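Local coordinates for MHC class I protein (Ginglymostoma cirratum, PDB 6LUP), which probably presents peptides at the cell surface to T cells, as a membrane-bound class I histocompatibility molecule of the nurse shark, at residues Y7-S12 / F21-Y26; T91-C96 / Q112-S117. All blocks are in the same frame, centred on the assembly; numbering follows the deposited sequence.

Contact 1: residues Y7-S12 / F21-Y26; sequences YFFTWS and FVAVGY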
ATOM      1  N   TYR A   7      -9.585  -5.800   1.013  1.00 33.32           N
ATOM      2  CA  TYR A   7      -8.653  -6.830   1.468  1.00 33.00           C
ATOM      3  C   TYR A   7      -7.695  -7.256   0.362  1.00 33.45           C
ATOM      4  O   TYR A   7      -8.088  -7.356  -0.803  1.00 33.74           O
ATOM      5  CB  TYR A   7      -9.418  -8.045   1.971  1.00 32.62           C
ATOM      6  CG  TYR A   7     -10.036  -7.855   3.326  1.00 32.39           C
ATOM      7  CD1 TYR A   7     -11.305  -7.291   3.466  1.00 32.35           C
ATOM      8  CD2 TYR A   7      -9.353  -8.239   4.478  1.00 32.32           C
ATOM      9  CE1 TYR A   7     -11.878  -7.122   4.715  1.00 32.30           C
ATOM     10  CE2 TYR A   7      -9.917  -8.073   5.732  1.00 32.29           C
ATOM     11  CZ  TYR A   7     -11.177  -7.516   5.844  1.00 32.35           C
ATOM     12  OH  TYR A   7     -11.733  -7.351   7.088  1.00 32.79           O
ATOM     13  N   PHE A   8      -6.445  -7.517   0.740  1.00 33.65           N
ATOM     14  CA  PHE A   8      -5.391  -7.878  -0.210  1.00 34.39           C
ATOM     15  C   PHE A   8      -4.718  -9.165   0.239  1.00 35.17           C
ATOM     16  O   PHE A   8      -4.126  -9.217   1.318  1.00 35.26           O
ATOM     17  CB  PHE A   8      -4.357  -6.747  -0.337  1.00 34.59           C
ATOM     18  CG  PHE A   8      -4.942  -5.441  -0.800  1.00 34.56           C
ATOM     19  CD1 PHE A   8      -5.641  -4.617   0.082  1.00 34.29           C
ATOM     20  CD2 PHE A   8      -4.816  -5.039  -2.124  1.00 35.15           C
ATOM     21  CE1 PHE A   8      -6.205  -3.422  -0.348  1.00 34.26           C
ATOM     22  CE2 PHE A   8      -5.373  -3.841  -2.561  1.00 35.16           C
ATOM     23  CZ  PHE A   8      -6.066  -3.033  -1.672  1.00 34.62           C
ATOM     24  N   PHE A   9      -4.829 -10.203  -0.589  1.00 35.86           N
ATOM     25  CA  PHE A   9      -4.292 -11.522  -0.276  1.00 36.58           C
ATOM     26  C   PHE A   9      -3.110 -11.819  -1.187  1.00 37.83           C
ATOM     27  O   PHE A   9      -3.227 -11.694  -2.407  1.00 38.03           O
ATOM     28  CB  PHE A   9      -5.343 -12.608  -0.525  1.00 36.50           C
ATOM     29  CG  PHE A   9      -6.611 -12.457   0.270  1.00 36.04           C
ATOM     30  CD1 PHE A   9      -7.522 -11.444  -0.013  1.00 35.99           C
ATOM     31  CD2 PHE A   9      -6.930 -13.377   1.259  1.00 35.90           C
ATOM     32  CE1 PHE A   9      -8.707 -11.332   0.706  1.00 35.91           C
ATOM     33  CE2 PHE A   9      -8.115 -13.274   1.979  1.00 35.65           C
ATOM     34  CZ  PHE A   9      -9.004 -12.249   1.707  1.00 35.39           C
ATOM     35  N   THR A  10      -1.982 -12.221  -0.605  1.00 38.74           N
ATOM     36  CA  THR A  10      -0.830 -12.649  -1.397  1.00 40.31           C
ATOM     37  C   THR A  10      -0.368 -14.041  -0.982  1.00 41.64           C
ATOM     38  O   THR A  10      -0.027 -14.271   0.181  1.00 41.46           O
ATOM     39  CB  THR A  10       0.352 -11.663  -1.295  1.00 40.49           C
ATOM     40  OG1 THR A  10      -0.079 -10.356  -1.683  1.00 40.07           O
ATOM     41  CG2 THR A  10       1.503 -12.091  -2.198  1.00 41.54           C
ATOM     42  N   TRP A  11      -0.376 -14.961  -1.943  1.00 43.32           N
ATOM     43  CA  TRP A  11       0.223 -16.279  -1.774  1.00 45.22           C
ATOM     44  C   TRP A  11       1.532 -16.344  -2.553  1.00 47.86           C
ATOM     45  O   TRP A  11       1.564 -16.084  -3.760  1.00 48.31           O
ATOM     46  CB  TRP A  11      -0.716 -17.380  -2.262  1.00 44.68           C
ATOM     47  CG  TRP A  11      -1.976 -17.533  -1.466  1.00 43.29           C
ATOM     48  CD1 TRP A  11      -2.180 -18.376  -0.413  1.00 43.24           C
ATOM     49  CD2 TRP A  11      -3.216 -16.842  -1.672  1.00 42.07           C
ATOM     50  NE1 TRP A  11      -3.467 -18.253   0.055  1.00 41.96           N
ATOM     51  CE2 TRP A  11      -4.126 -17.320  -0.698  1.00 41.37           C
ATOM     52  CE3 TRP A  11      -3.651 -15.869  -2.582  1.00 41.57           C
ATOM     53  CZ2 TRP A  11      -5.444 -16.853  -0.607  1.00 40.23           C
ATOM     54  CZ3 TRP A  11      -4.963 -15.410  -2.493  1.00 40.68           C
ATOM     55  CH2 TRP A  11      -5.843 -15.904  -1.511  1.00 39.93           C
ATOM     56  N   SER A  12       2.611 -16.680  -1.853  1.00 50.29           N
ATOM     57  CA  SER A  12       3.925 -16.844  -2.475  1.00 53.01           C
ATOM     58  C   SER A  12       4.392 -18.285  -2.406  1.00 54.92           C
ATOM     59  O   SER A  12       4.069 -19.012  -1.466  1.00 54.28           O
ATOM     60  CB  SER A  12       4.968 -15.950  -1.803  1.00 53.27           C
ATOM     61  OG  SER A  12       4.656 -14.584  -1.978  1.00 52.69           O
ATOM     62  N   PHE A  21       1.731 -17.069   2.837  1.00 46.69           N
ATOM     63  CA  PHE A  21       0.469 -16.366   2.731  1.00 43.49           C
ATOM     64  C   PHE A  21       0.480 -15.157   3.651  1.00 42.18           C
ATOM     65  O   PHE A  21       0.832 -15.258   4.825  1.00 42.32           O
ATOM     66  CB  PHE A  21      -0.692 -17.294   3.090  1.00 42.87           C
ATOM     67  CG  PHE A  21      -2.050 -16.645   2.994  1.00 41.54           C
ATOM     68  CD1 PHE A  21      -2.386 -15.845   1.901  1.00 41.12           C
ATOM     69  CD2 PHE A  21      -3.003 -16.856   3.986  1.00 40.46           C
ATOM     70  CE1 PHE A  21      -3.637 -15.256   1.811  1.00 40.25           C
ATOM     71  CE2 PHE A  21      -4.258 -16.276   3.899  1.00 39.60           C
ATOM     72  CZ  PHE A  21      -4.577 -15.476   2.811  1.00 39.81           C
ATOM     73  N   VAL A  22       0.104 -14.012   3.096  1.00 40.80           N
ATOM     74  CA  VAL A  22      -0.072 -12.788   3.868  1.00 39.19           C
ATOM     75  C   VAL A  22      -1.268 -12.006   3.333  1.00 37.74           C
ATOM     76  O   VAL A  22      -1.372 -11.742   2.132  1.00 37.83           O
ATOM     77  CB  VAL A  22       1.213 -11.925   3.912  1.00 39.74           C
ATOM     78  CG1 VAL A  22       1.833 -11.797   2.531  1.00 40.69           C
ATOM     79  CG2 VAL A  22       0.930 -10.553   4.511  1.00 39.12           C
ATOM     80  N   ALA A  23      -2.178 -11.669   4.240  1.00 36.31           N
ATOM     81  CA  ALA A  23      -3.338 -10.859   3.912  1.00 34.77           C
ATOM     82  C   ALA A  23      -3.389  -9.623   4.793  1.00 34.24           C
ATOM     83  O   ALA A  23      -2.982  -9.654   5.959  1.00 34.63           O
ATOM     84  CB  ALA A  23      -4.609 -11.671   4.066  1.00 34.25           C
ATOM     85  N   VAL A  24      -3.884  -8.532   4.225  1.00 33.52           N
ATOM     86  CA  VAL A  24      -4.038  -7.280   4.956  1.00 32.99           C
ATOM     87  C   VAL A  24      -5.415  -6.691   4.695  1.00 32.35           C
ATOM     88  O   VAL A  24      -5.960  -6.849   3.604  1.00 32.36           O
ATOM     89  CB  VAL A  24      -2.954  -6.247   4.572  1.00 33.23           C
ATOM     90  CG1 VAL A  24      -1.608  -6.652   5.144  1.00 33.54           C
ATOM     91  CG2 VAL A  24      -2.874  -6.070   3.060  1.00 33.15           C
ATOM     92  N   GLY A  25      -5.968  -6.018   5.701  1.00 32.00           N
ATOM     93  CA  GLY A  25      -7.251  -5.336   5.564  1.00 31.62           C
ATOM     94  C   GLY A  25      -7.133  -3.837   5.749  1.00 31.86           C
ATOM     95  O   GLY A  25      -6.399  -3.367   6.625  1.00 31.90           O
ATOM     96  N   TYR A  26      -7.871  -3.092   4.926  1.00 32.01           N
ATOM     97  CA  TYR A  26      -7.860  -1.631   4.953  1.00 32.62           C
ATOM     98  C   TYR A  26      -9.253  -1.046   5.069  1.00 32.87           C
ATOM     99  O   TYR A  26     -10.164  -1.459   4.357  1.00 33.19           O
ATOM    100  CB  TYR A  26      -7.245  -1.070   3.671  1.00 32.84           C
ATOM    101  CG  TYR A  26      -5.748  -1.174   3.576  1.00 33.27           C
ATOM    102  CD1 TYR A  26      -5.143  -2.324   3.076  1.00 33.48           C
ATOM    103  CD2 TYR A  26      -4.932  -0.110   3.953  1.00 33.80           C
ATOM    104  CE1 TYR A  26      -3.762  -2.420   2.975  1.00 34.20           C
ATOM    105  CE2 TYR A  26      -3.553  -0.193   3.857  1.00 34.26           C
ATOM    106  CZ  TYR A  26      -2.973  -1.351   3.369  1.00 34.58           C
ATOM    107  OH  TYR A  26      -1.601  -1.444   3.268  1.00 35.48           O
TER
HETATM  108  O   HOH W   1      -0.802  -9.164   0.649  1.00 30.49           O
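Trp11 and Phe21 form an offset stack: the five-membered ring of the indole and the phenyl ring lie 4.1 Å apart between centroids, with planes only 10° from parallel. The overlap is offset: Trp11 NE1 lies over the face of the Phe21 ring toward its rim, and Trp11 CE2 meets Phe21 CE1 at 3.3 Å. Different first torsions bring the rings together: Phe21 carries CG anti to its backbone N (chi1 -179°), whereas Trp11 has CG beside its own N (-66°), and the two side chains run side by side in one direction. Phe9 joins at the edge of the Phe21 ring, CD2 to CZ 3.5 Å, and also reaches Ala23 CB. On the same face, Tyr7 CD2 lies 3.7 Å from Gly25 CA. The other face carries Phe8, Thr10, Val22 and Val24; here Phe8 CB packs on Val24 CG2, while the ring of Phe8 crosses that of Tyr26 at about a right angle.

The two strands are the first hairpin of the antiparallel platform that floors the class I peptide groove. The aromatic face with Tyr7, Phe9 and Trp11 looks toward helix 55-82, where Leu65 touches Phe9, Phe21 and Ala23, and Tyr7 OH bonds the backbone of the bound peptide. The face with Phe8 and Thr10 packs on the chain of another protein.

Between the faces, antiparallel pairs Phe8-Val24 and Thr10-Val22 each exchange two backbone hydrogen bonds, the shortest being Thr10 N to Val22 O at 2.8 Å. Thr10 OG1 hydrogen-bonds water 1 at 2.7 Å; the water lies 3.0 Å from Val22 O and can donate to it, beside the Thr10 N-H, though it has more acceptors in reach than protons.

Contact 2: residues T91-C96 / Q112-S117; sequences TYQLMC and QHAWDS
Tyr92 turns CG anti to its backbone N (chi1 -161°) and His113 keeps CG beside its own N, a combination that carries the phenol OH to the imidazole ND1 at 2.9 Å. The hydrogen bond meets the imidazole at its edge, and the rings stand rim to rim with planes at 72°. Leu94 covers a face of the same imidazole: its CG sits 4.1 Å from the ring centroid and 18° off the normal, a CH-pi contact. Edge and face of His113 are thus both engaged from strand 91-96.

Reciprocal backbone N-H...O bonds in the pairs Gln93-Ala114 and Met95-Gln112 hold the strands of this antiparallel hairpin together. Where strand 112-115 ends, Asp116 OD1 accepts from Thr91 N at 2.9 Å, and Asp116 N bonds back to Thr91 O; His90 takes the other carboxylate oxygen. Ser117 OG donates to Gln93 OE1 at 3.1 Å, water 2 accepts from Ser117 N and can donate to the same OE1, and Gln93 NE2 hydrogen-bonds the backbone of the chain of another protein.

Trp144 meets His113 edge-to-face, helix 55-82 lies against Tyr92, Leu94 and Trp115, and strand 3-12 and strand 118-124 flank the hairpin within the platform.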
ATOM      1  N   THR A  91       3.353 -16.600  -7.674  1.00 61.45           N
ATOM      2  CA  THR A  91       2.481 -15.794  -6.826  1.00 57.40           C
ATOM      3  C   THR A  91       1.012 -15.943  -7.212  1.00 55.03           C
ATOM      4  O   THR A  91       0.674 -16.063  -8.393  1.00 55.98           O
ATOM      5  CB  THR A  91       2.872 -14.301  -6.921  1.00 57.11           C
ATOM      6  OG1 THR A  91       4.216 -14.133  -6.461  1.00 58.60           O
ATOM      7  CG2 THR A  91       1.969 -13.428  -6.073  1.00 55.90           C
ATOM      8  N   TYR A  92       0.147 -15.946  -6.204  1.00 51.46           N
ATOM      9  CA  TYR A  92      -1.273 -15.723  -6.418  1.00 49.00           C
ATOM     10  C   TYR A  92      -1.716 -14.500  -5.619  1.00 47.06           C
ATOM     11  O   TYR A  92      -1.224 -14.258  -4.514  1.00 46.66           O
ATOM     12  CB  TYR A  92      -2.095 -16.950  -6.024  1.00 48.28           C
ATOM     13  CG  TYR A  92      -3.488 -16.964  -6.624  1.00 47.69           C
ATOM     14  CD1 TYR A  92      -3.729 -17.542  -7.870  1.00 48.53           C
ATOM     15  CD2 TYR A  92      -4.564 -16.391  -5.950  1.00 46.39           C
ATOM     16  CE1 TYR A  92      -4.999 -17.555  -8.424  1.00 48.42           C
ATOM     17  CE2 TYR A  92      -5.837 -16.397  -6.496  1.00 46.47           C
ATOM     18  CZ  TYR A  92      -6.052 -16.983  -7.731  1.00 47.51           C
ATOM     19  OH  TYR A  92      -7.320 -16.993  -8.272  1.00 47.52           O
ATOM     20  N   GLN A  93      -2.636 -13.724  -6.186  1.00 45.52           N
ATOM     21  CA  GLN A  93      -3.138 -12.527  -5.524  1.00 43.73           C
ATOM     22  C   GLN A  93      -4.650 -12.412  -5.624  1.00 42.68           C
ATOM     23  O   GLN A  93      -5.240 -12.780  -6.641  1.00 43.35           O
ATOM     24  CB  GLN A  93      -2.480 -11.277  -6.104  1.00 43.83           C
ATOM     25  CG  GLN A  93      -1.023 -11.113  -5.717  1.00 44.51           C
ATOM     26  CD  GLN A  93      -0.309 -10.102  -6.584  1.00 45.28           C
ATOM     27  OE1 GLN A  93       0.041 -10.382  -7.732  1.00 46.43           O
ATOM     28  NE2 GLN A  93      -0.083  -8.917  -6.039  1.00 44.82           N
ATOM     29  N   LEU A  94      -5.263 -11.902  -4.560  1.00 40.94           N
ATOM     30  CA  LEU A  94      -6.694 -11.638  -4.539  1.00 39.93           C
ATOM     31  C   LEU A  94      -6.948 -10.250  -3.977  1.00 39.10           C
ATOM     32  O   LEU A  94      -6.406  -9.887  -2.939  1.00 38.96           O
ATOM     33  CB  LEU A  94      -7.427 -12.676  -3.690  1.00 39.31           C
ATOM     34  CG  LEU A  94      -8.932 -12.902  -3.873  1.00 39.16           C
ATOM     35  CD1 LEU A  94      -9.433 -13.832  -2.784  1.00 38.81           C
ATOM     36  CD2 LEU A  94      -9.749 -11.626  -3.852  1.00 39.19           C
ATOM     37  N   MET A  95      -7.775  -9.483  -4.677  1.00 38.92           N
ATOM     38  CA  MET A  95      -8.241  -8.188  -4.215  1.00 38.60           C
ATOM     39  C   MET A  95      -9.748  -8.222  -4.157  1.00 38.47           C
ATOM     40  O   MET A  95     -10.394  -8.499  -5.169  1.00 39.14           O
ATOM     41  CB  MET A  95      -7.887  -7.115  -5.234  1.00 40.08           C
ATOM     42  CG  MET A  95      -6.626  -6.338  -4.963  1.00 40.94           C
ATOM     43  SD  MET A  95      -6.252  -5.271  -6.374  1.00 42.45           S
ATOM     44  CE  MET A  95      -7.500  -3.994  -6.182  1.00 42.27           C
ATOM     45  N   CYS A  96     -10.322  -7.927  -3.002  1.00 37.48           N
ATOM     46  CA  CYS A  96     -11.755  -7.666  -2.969  1.00 37.51           C
ATOM     47  C   CYS A  96     -12.090  -6.554  -1.999  1.00 36.73           C
ATOM     48  O   CYS A  96     -11.313  -6.255  -1.087  1.00 36.31           O
ATOM     49  CB  CYS A  96     -12.562  -8.934  -2.677  1.00 37.78           C
ATOM     50  SG  CYS A  96     -12.084  -9.773  -1.163  1.00 38.42           S
ATOM     51  N   GLN A 112     -11.016  -9.393  -7.621  1.00 41.64           N
ATOM     52  CA  GLN A 112     -10.057  -9.574  -8.707  1.00 42.82           C
ATOM     53  C   GLN A 112      -8.971 -10.547  -8.282  1.00 42.79           C
ATOM     54  O   GLN A 112      -8.430 -10.441  -7.180  1.00 42.08           O
ATOM     55  CB  GLN A 112      -9.415  -8.238  -9.087  1.00 43.27           C
ATOM     56  CG  GLN A 112     -10.373  -7.208  -9.660  1.00 44.29           C
ATOM     57  CD  GLN A 112      -9.851  -5.789  -9.534  1.00 45.00           C
ATOM     58  OE1 GLN A 112     -10.582  -4.885  -9.128  1.00 45.19           O
ATOM     59  NE2 GLN A 112      -8.580  -5.583  -9.876  1.00 45.36           N
ATOM     60  N   HIS A 113      -8.659 -11.489  -9.164  1.00 43.61           N
ATOM     61  CA  HIS A 113      -7.626 -12.482  -8.907  1.00 44.22           C
ATOM     62  C   HIS A 113      -6.485 -12.321  -9.906  1.00 45.98           C
ATOM     63  O   HIS A 113      -6.708 -11.963 -11.070  1.00 46.81           O
ATOM     64  CB  HIS A 113      -8.193 -13.895  -9.017  1.00 44.02           C
ATOM     65  CG  HIS A 113      -9.362 -14.162  -8.122  1.00 42.92           C
ATOM     66  ND1 HIS A 113      -9.368 -15.181  -7.194  1.00 42.43           N
ATOM     67  CD2 HIS A 113     -10.573 -13.560  -8.023  1.00 42.63           C
ATOM     68  CE1 HIS A 113     -10.528 -15.191  -6.559  1.00 41.88           C
ATOM     69  NE2 HIS A 113     -11.276 -14.217  -7.043  1.00 41.84           N
ATOM     70  N   ALA A 114      -5.264 -12.581  -9.446  1.00 46.77           N
ATOM     71  CA  ALA A 114      -4.093 -12.517 -10.311  1.00 48.27           C
ATOM     72  C   ALA A 114      -3.130 -13.666 -10.083  1.00 49.42           C
ATOM     73  O   ALA A 114      -2.905 -14.103  -8.950  1.00 48.11           O
ATOM     74  CB  ALA A 114      -3.366 -11.198 -10.148  1.00 47.94           C
ATOM     75  N   TRP A 115      -2.569 -14.136 -11.191  1.00 51.76           N
ATOM     76  CA  TRP A 115      -1.542 -15.161 -11.204  1.00 53.56           C
ATOM     77  C   TRP A 115      -0.253 -14.521 -11.707  1.00 54.44           C
ATOM     78  O   TRP A 115      -0.240 -13.878 -12.761  1.00 54.84           O
ATOM     79  CB  TRP A 115      -1.995 -16.315 -12.100  1.00 55.44           C
ATOM     80  CG  TRP A 115      -0.904 -17.184 -12.640  1.00 57.89           C
ATOM     81  CD1 TRP A 115      -0.519 -17.288 -13.942  1.00 59.73           C
ATOM     82  CD2 TRP A 115      -0.063 -18.081 -11.901  1.00 58.58           C
ATOM     83  NE1 TRP A 115       0.507 -18.190 -14.065  1.00 61.21           N
ATOM     84  CE2 TRP A 115       0.810 -18.690 -12.826  1.00 60.20           C
ATOM     85  CE3 TRP A 115       0.039 -18.428 -10.546  1.00 58.23           C
ATOM     86  CZ2 TRP A 115       1.773 -19.627 -12.448  1.00 61.27           C
ATOM     87  CZ3 TRP A 115       1.003 -19.363 -10.168  1.00 59.08           C
ATOM     88  CH2 TRP A 115       1.854 -19.949 -11.118  1.00 60.70           C
ATOM     89  N   ASP A 116       0.819 -14.681 -10.934  1.00 54.74           N
ATOM     90  CA  ASP A 116       2.107 -14.038 -11.218  1.00 55.71           C
ATOM     91  C   ASP A 116       1.944 -12.567 -11.604  1.00 54.61           C
ATOM     92  O   ASP A 116       2.481 -12.113 -12.613  1.00 55.77           O
ATOM     93  CB  ASP A 116       2.887 -14.812 -12.294  1.00 58.11           C
ATOM     94  CG  ASP A 116       3.590 -16.046 -11.743  1.00 59.29           C
ATOM     95  OD1 ASP A 116       3.604 -16.240 -10.511  1.00 58.84           O
ATOM     96  OD2 ASP A 116       4.138 -16.825 -12.547  1.00 61.54           O
ATOM     97  N   SER A 117       1.185 -11.840 -10.789  1.00 52.75           N
ATOM     98  CA  SER A 117       0.960 -10.397 -10.951  1.00 51.87           C
ATOM     99  C   SER A 117       0.347  -9.966 -12.293  1.00 52.34           C
ATOM    100  O   SER A 117       0.505  -8.817 -12.712  1.00 52.29           O
ATOM    101  CB  SER A 117       2.239  -9.602 -10.639  1.00 51.69           C
ATOM    102  OG  SER A 117       2.627  -9.777  -9.287  1.00 50.85           O
TER
HETATM  103  O   HOH W   2      -0.173 -13.148  -8.480  1.00 32.62           O

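How the contacts relate
Contacts 1 and 2 are two hairpins of one eight-stranded antiparallel sheet, with centres about 10 Å apart. Strands 3-12 and 91-100 are neighbours and join them: Tyr7 N lies 2.8 Å from Cys96 O, and Trp11 N is equally close to Tyr92 O, both probable hydrogen bonds. Side chains cross the same seam on the face away from helix 55-82, where Phe8 CD2 packs on Met95 CG at 3.6 Å. On the groove side, Tyr7 of contact 1 and Tyr92 and Cys96 of contact 2 touch the bound peptide, so both hairpins contribute to the groove floor. Their other face meets a second protein chain: the Phe8 ring packs on it, and Gln93 NE2 hydrogen-bonds its backbone.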